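Local atomic coordinates of 2OG-Fe dioxygenase family protein (Methylibium petroleiphilum, PDB entry 3PL0), a protein that probably acts as an iron-dependent dioxygenase of the 2-oxoglutarate type, built on a cupin (double-stranded beta-helix) fold. Residues 47-50 and 51-54; 178-181 and 182-185. One frame throughout, in Å; residues are numbered along the deposited sequence.

Contact 1. Residues 47-50 and 51-54; sequences LPYW and EELA. With GOL (glycerol), chain C.
Two backbone bonds, Glu51 N to Pro48 O and Glu52 N to Tyr49 O, each 3.0 Å long with an angle of 156° at the hydrogen, carry the 3-10 turn of residues 47-50 forward into 51-54. A third i to i-3 bond, from Trp50 N to Leu47 O, precedes them. Leu47 O also accepts a hydrogen from a water, which gives its other one to Glu51 OE2. The Glu51 chain reaches that water by folding back, bent by the turn about CB-CG (chi2 -59°), with its CB 3.4 Å from Pro48 O; Glu51 OE1 meanwhile forms a salt bridge with Arg150.

The apolar pair is Leu53 CD1 and Trp50 CD1, 3.6 Å apart, the two side chains running alongside each other in the same direction. With an alanine at Leu53, the indole would probably lose the methyl beside CD1 and a gap would open toward Pro148 of strand 141-152. Two van der Waals contacts involve oxygen: Leu53 CD2 rests 3.7 Å from Tyr49 O, and Glu52 OE1 approaches Tyr49 CD1 obliquely at 4.0 Å, its carboxylate turned 69° from the ring.

Between Trp50 and Leu53 a glycerol, probably from the crystallisation liquor, accepts a bond from Leu53 N at O1 (3.1 Å) and returns a weak one to Trp50 O. It marks where a hydroxyl can bridge the two and probably has no role of its own. Main-chain bonds, water and Arg150 thus meet polar atoms of the segment; Leu53 turns only carbon toward strand 141-152, whereas Trp50 packs ring carbons there and on Ile178 while Thr240 O takes its N-H.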
loop_
_atom_site.group_PDB
_atom_site.type_symbol
_atom_site.label_atom_id
_atom_site.label_comp_id
_atom_site.label_asym_id
_atom_site.label_seq_id
_atom_site.Cartn_x
_atom_site.Cartn_y
_atom_site.Cartn_z
ATOM N N LEU A 47 2.273 -10.419 10.754
ATOM C CA LEU A 47 3.260 -9.505 11.339
ATOM C C LEU A 47 4.715 -10.052 11.436
ATOM O O LEU A 47 5.661 -9.323 11.194
ATOM C CB LEU A 47 2.786 -9.021 12.705
ATOM C CG LEU A 47 1.493 -8.241 12.789
ATOM C CD1 LEU A 47 0.999 -8.106 14.264
ATOM C CD2 LEU A 47 1.671 -6.874 12.148
ATOM N N PRO A 48 4.900 -11.342 11.757
ATOM C CA PRO A 48 6.304 -11.731 11.843
ATOM C C PRO A 48 7.125 -11.614 10.539
ATOM O O PRO A 48 8.382 -11.536 10.615
ATOM C CB PRO A 48 6.239 -13.182 12.331
ATOM C CG PRO A 48 4.924 -13.284 13.042
ATOM C CD PRO A 48 4.003 -12.343 12.368
ATOM N N TYR A 49 6.466 -11.565 9.379
ATOM C CA TYR A 49 7.173 -11.472 8.105
ATOM C C TYR A 49 7.817 -10.121 7.914
ATOM O O TYR A 49 8.800 -10.014 7.216
ATOM C CB TYR A 49 6.255 -11.839 6.921
ATOM C CG TYR A 49 5.798 -13.269 7.068
ATOM C CD1 TYR A 49 6.641 -14.315 6.735
ATOM C CD2 TYR A 49 4.574 -13.568 7.676
ATOM C CE1 TYR A 49 6.245 -15.640 6.927
ATOM C CE2 TYR A 49 4.170 -14.863 7.879
ATOM C CZ TYR A 49 5.025 -15.907 7.507
ATOM O OH TYR A 49 4.613 -17.204 7.698
ATOM N N TRP A 50 7.294 -9.089 8.568
ATOM C CA TRP A 50 7.966 -7.784 8.561
ATOM C C TRP A 50 9.330 -7.796 9.316
ATOM O O TRP A 50 10.063 -6.847 9.220
ATOM C CB TRP A 50 7.043 -6.664 9.086
ATOM C CG TRP A 50 6.249 -6.096 8.001
ATOM C CD1 TRP A 50 6.490 -4.938 7.361
ATOM C CD2 TRP A 50 5.128 -6.698 7.340
ATOM N NE1 TRP A 50 5.591 -4.754 6.341
ATOM C CE2 TRP A 50 4.737 -5.821 6.313
ATOM C CE3 TRP A 50 4.387 -7.871 7.549
ATOM C CZ2 TRP A 50 3.648 -6.072 5.477
ATOM C CZ3 TRP A 50 3.316 -8.139 6.704
ATOM C CH2 TRP A 50 2.959 -7.225 5.671
ATOM N N GLU A 51 9.677 -8.875 10.022
ATOM C CA GLU A 51 11.028 -8.981 10.595
ATOM C C GLU A 51 12.018 -9.624 9.605
ATOM O O GLU A 51 13.206 -9.745 9.913
ATOM C CB GLU A 51 11.012 -9.788 11.892
ATOM C CG GLU A 51 10.014 -9.314 12.899
ATOM C CD GLU A 51 10.250 -7.872 13.315
ATOM O OE1 GLU A 51 11.427 -7.415 13.325
ATOM O OE2 GLU A 51 9.244 -7.184 13.612
ATOM N N GLU A 52 11.548 -10.016 8.418
ATOM C CA GLU A 52 12.364 -10.790 7.477
ATOM C C GLU A 52 12.325 -10.229 6.074
ATOM O O GLU A 52 12.435 -10.989 5.103
ATOM C CB GLU A 52 11.841 -12.208 7.409
ATOM C CG GLU A 52 11.891 -12.971 8.726
ATOM C CD GLU A 52 11.376 -14.406 8.562
ATOM O OE1 GLU A 52 10.461 -14.649 7.728
ATOM O OE2 GLU A 52 11.897 -15.301 9.261
ATOM N N LEU A 53 12.129 -8.917 5.935
ATOM C CA LEU A 53 12.120 -8.333 4.614
ATOM C C LEU A 53 13.570 -8.156 4.148
ATOM O O LEU A 53 14.480 -8.027 4.978
ATOM C CB LEU A 53 11.324 -7.018 4.591
ATOM C CG LEU A 53 9.863 -7.116 5.000
ATOM C CD1 LEU A 53 9.246 -5.692 5.109
ATOM C CD2 LEU A 53 9.043 -8.014 4.078
ATOM N N ALA A 54 13.781 -8.169 2.829
ATOM C CA ALA A 54 15.128 -8.073 2.258
ATOM C C ALA A 54 15.571 -6.621 2.090
ATOM O O ALA A 54 14.767 -5.744 1.786
ATOM C CB ALA A 54 15.195 -8.780 0.945
HETATM C C1 GOL C . 14.074 -6.509 8.059
HETATM O O1 GOL C . 12.653 -6.568 7.896
HETATM C C2 GOL C . 14.651 -6.099 9.437
HETATM O O2 GOL C . 15.910 -6.754 9.557
HETATM C C3 GOL C . 14.927 -4.590 9.516
HETATM O O3 GOL C . 14.926 -4.006 10.819
HETATM O O HOH W 1 6.618 -7.543 12.952
#

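Contact 2. Residues 178-181 and 182-185; sequences IGRQ and GVRG
Arg180 and Val183 meet across a sharp change of direction: the short strand segments 178-181 and 183-185 run at 106° to each other, joined through Gly182. Before the bend, Ile178 and Gly179 both pair with Asp239 of strand 237-246, which makes a classic beta bulge.

Arg180 comes next. CG sits between the backbone N and the carbonyl carbon (chi1 73°), and from there the chain runs out extended to NE, crossing the valine so that CB and CD are each 4.2 Å from Val183 CG2. At the far end, Val183 O lies over one face of the guanidinium, 3.8 Å from Arg180 NH1, whereas Gly185 O stands at the edge, near the plane. A water bridges that second approach, accepting from Arg180 NH1 at 2.5 Å and donating to Gly185 O at 2.8 Å. Arg180 NH2 turns to another partner, Glu204, in a salt bridge, so the guanidinium is gripped at two nitrogens.

Gln181 then ends the strand with its carbonyl O 3.4 Å from Val183 CG1. Gly182 follows with a positive phi of 68°, and a beta carbon there would collide with Gln181 O.

Backbone pairing changes partner at this corner, from His237 at Gln181 to Leu227 at Gly182 and Leu225 at Arg184. Strand 172-181 of the larger sheet thus passes through the Gly182 turn into strand 183-192 of the three-stranded sheet, consistent with the double-stranded beta-helix (cupin) fold of this protein.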
loop_
_atom_site.group_PDB
_atom_site.type_symbol
_atom_site.label_atom_id
_atom_site.label_comp_id
_atom_site.label_asym_id
_atom_site.label_seq_id
_atom_site.Cartn_x
_atom_site.Cartn_y
_atom_site.Cartn_z
ATOM N N ILE A 178 0.855 -1.378 9.062
ATOM C CA ILE A 178 1.156 -2.647 9.715
ATOM C C ILE A 178 1.649 -2.392 11.149
ATOM O O ILE A 178 1.219 -3.064 12.066
ATOM C CB ILE A 178 2.167 -3.400 8.922
ATOM C CG1 ILE A 178 1.578 -3.732 7.527
ATOM C CG2 ILE A 178 2.708 -4.632 9.663
ATOM C CD1 ILE A 178 0.459 -4.796 7.543
ATOM N N GLY A 179 2.534 -1.430 11.313
ATOM C CA GLY A 179 2.936 -0.997 12.646
ATOM C C GLY A 179 4.026 0.033 12.609
ATOM O O GLY A 179 4.550 0.363 11.540
ATOM N N ARG A 180 4.399 0.539 13.785
ATOM C CA ARG A 180 5.530 1.422 13.909
ATOM C C ARG A 180 6.036 1.436 15.357
ATOM O O ARG A 180 5.295 1.107 16.276
ATOM C CB ARG A 180 5.149 2.838 13.482
ATOM C CG ARG A 180 4.273 3.532 14.491
ATOM C CD ARG A 180 3.977 4.935 14.068
ATOM N NE ARG A 180 3.115 5.567 15.061
ATOM C CZ ARG A 180 2.955 6.876 15.192
ATOM N NH1 ARG A 180 3.625 7.714 14.412
ATOM N NH2 ARG A 180 2.151 7.340 16.139
ATOM N N GLN A 181 7.311 1.792 15.529
ATOM C CA GLN A 181 7.916 1.931 16.832
ATOM C C GLN A 181 8.970 2.963 16.774
ATOM O O GLN A 181 9.719 3.036 15.803
ATOM C CB GLN A 181 8.716 0.688 17.176
ATOM C CG GLN A 181 8.010 -0.456 17.620
ATOM C CD GLN A 181 8.997 -1.546 17.876
ATOM O OE1 GLN A 181 9.833 -1.454 18.794
ATOM N NE2 GLN A 181 8.953 -2.564 17.048
ATOM N N GLY A 182 9.121 3.684 17.875
ATOM C CA GLY A 182 10.275 4.509 18.096
ATOM C C GLY A 182 10.372 5.693 17.169
ATOM O O GLY A 182 11.453 6.262 17.033
ATOM N N VAL A 183 9.270 6.059 16.520
ATOM C CA VAL A 183 9.300 7.132 15.518
ATOM C C VAL A 183 8.136 8.105 15.643
ATOM O O VAL A 183 7.054 7.748 16.118
ATOM C CB VAL A 183 9.342 6.579 14.053
ATOM C CG1 VAL A 183 10.569 5.670 13.860
ATOM C CG2 VAL A 183 8.042 5.813 13.705
ATOM N N ARG A 184 8.358 9.338 15.202
ATOM C CA ARG A 184 7.245 10.194 14.812
ATOM C C ARG A 184 7.442 10.619 13.344
ATOM O O ARG A 184 8.283 10.065 12.630
ATOM C CB ARG A 184 7.097 11.382 15.755
ATOM C CG ARG A 184 8.244 12.326 15.717
ATOM C CD ARG A 184 8.067 13.460 16.776
ATOM N NE ARG A 184 9.395 13.851 17.214
ATOM C CZ ARG A 184 10.226 14.636 16.528
ATOM N NH1 ARG A 184 9.860 15.183 15.368
ATOM N NH2 ARG A 184 11.433 14.895 17.029
ATOM N N GLY A 185 6.633 11.555 12.863
ATOM C CA GLY A 185 6.577 11.771 11.424
ATOM C C GLY A 185 5.791 10.635 10.777
ATOM O O GLY A 185 4.965 9.998 11.419
HETATM O O HOH W 2 4.318 7.396 12.039
#

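How the contacts relate
Contact 1 and contact 2 lie in series along the chain, yet their centres are only about 15 Å apart and they touch directly. The meeting point is Ile178, at the start of contact 2: its CG2 packs 3.5 Å from Leu47 CD2 and its CG1 3.7 Å from Trp50 CZ2. The segment 47-54 thus packs on the strand whose far end bends at Gly182. Strand 237-246 ties the two together, since Thr240 O accepts the indole N-H of contact 1 and Asp239 pairs with the bulge of contact 2. Both sit near the surface, each centre about 16 Å from the chain centre; the glycerol of contact 1 is also hydrogen-bonded to Asp152.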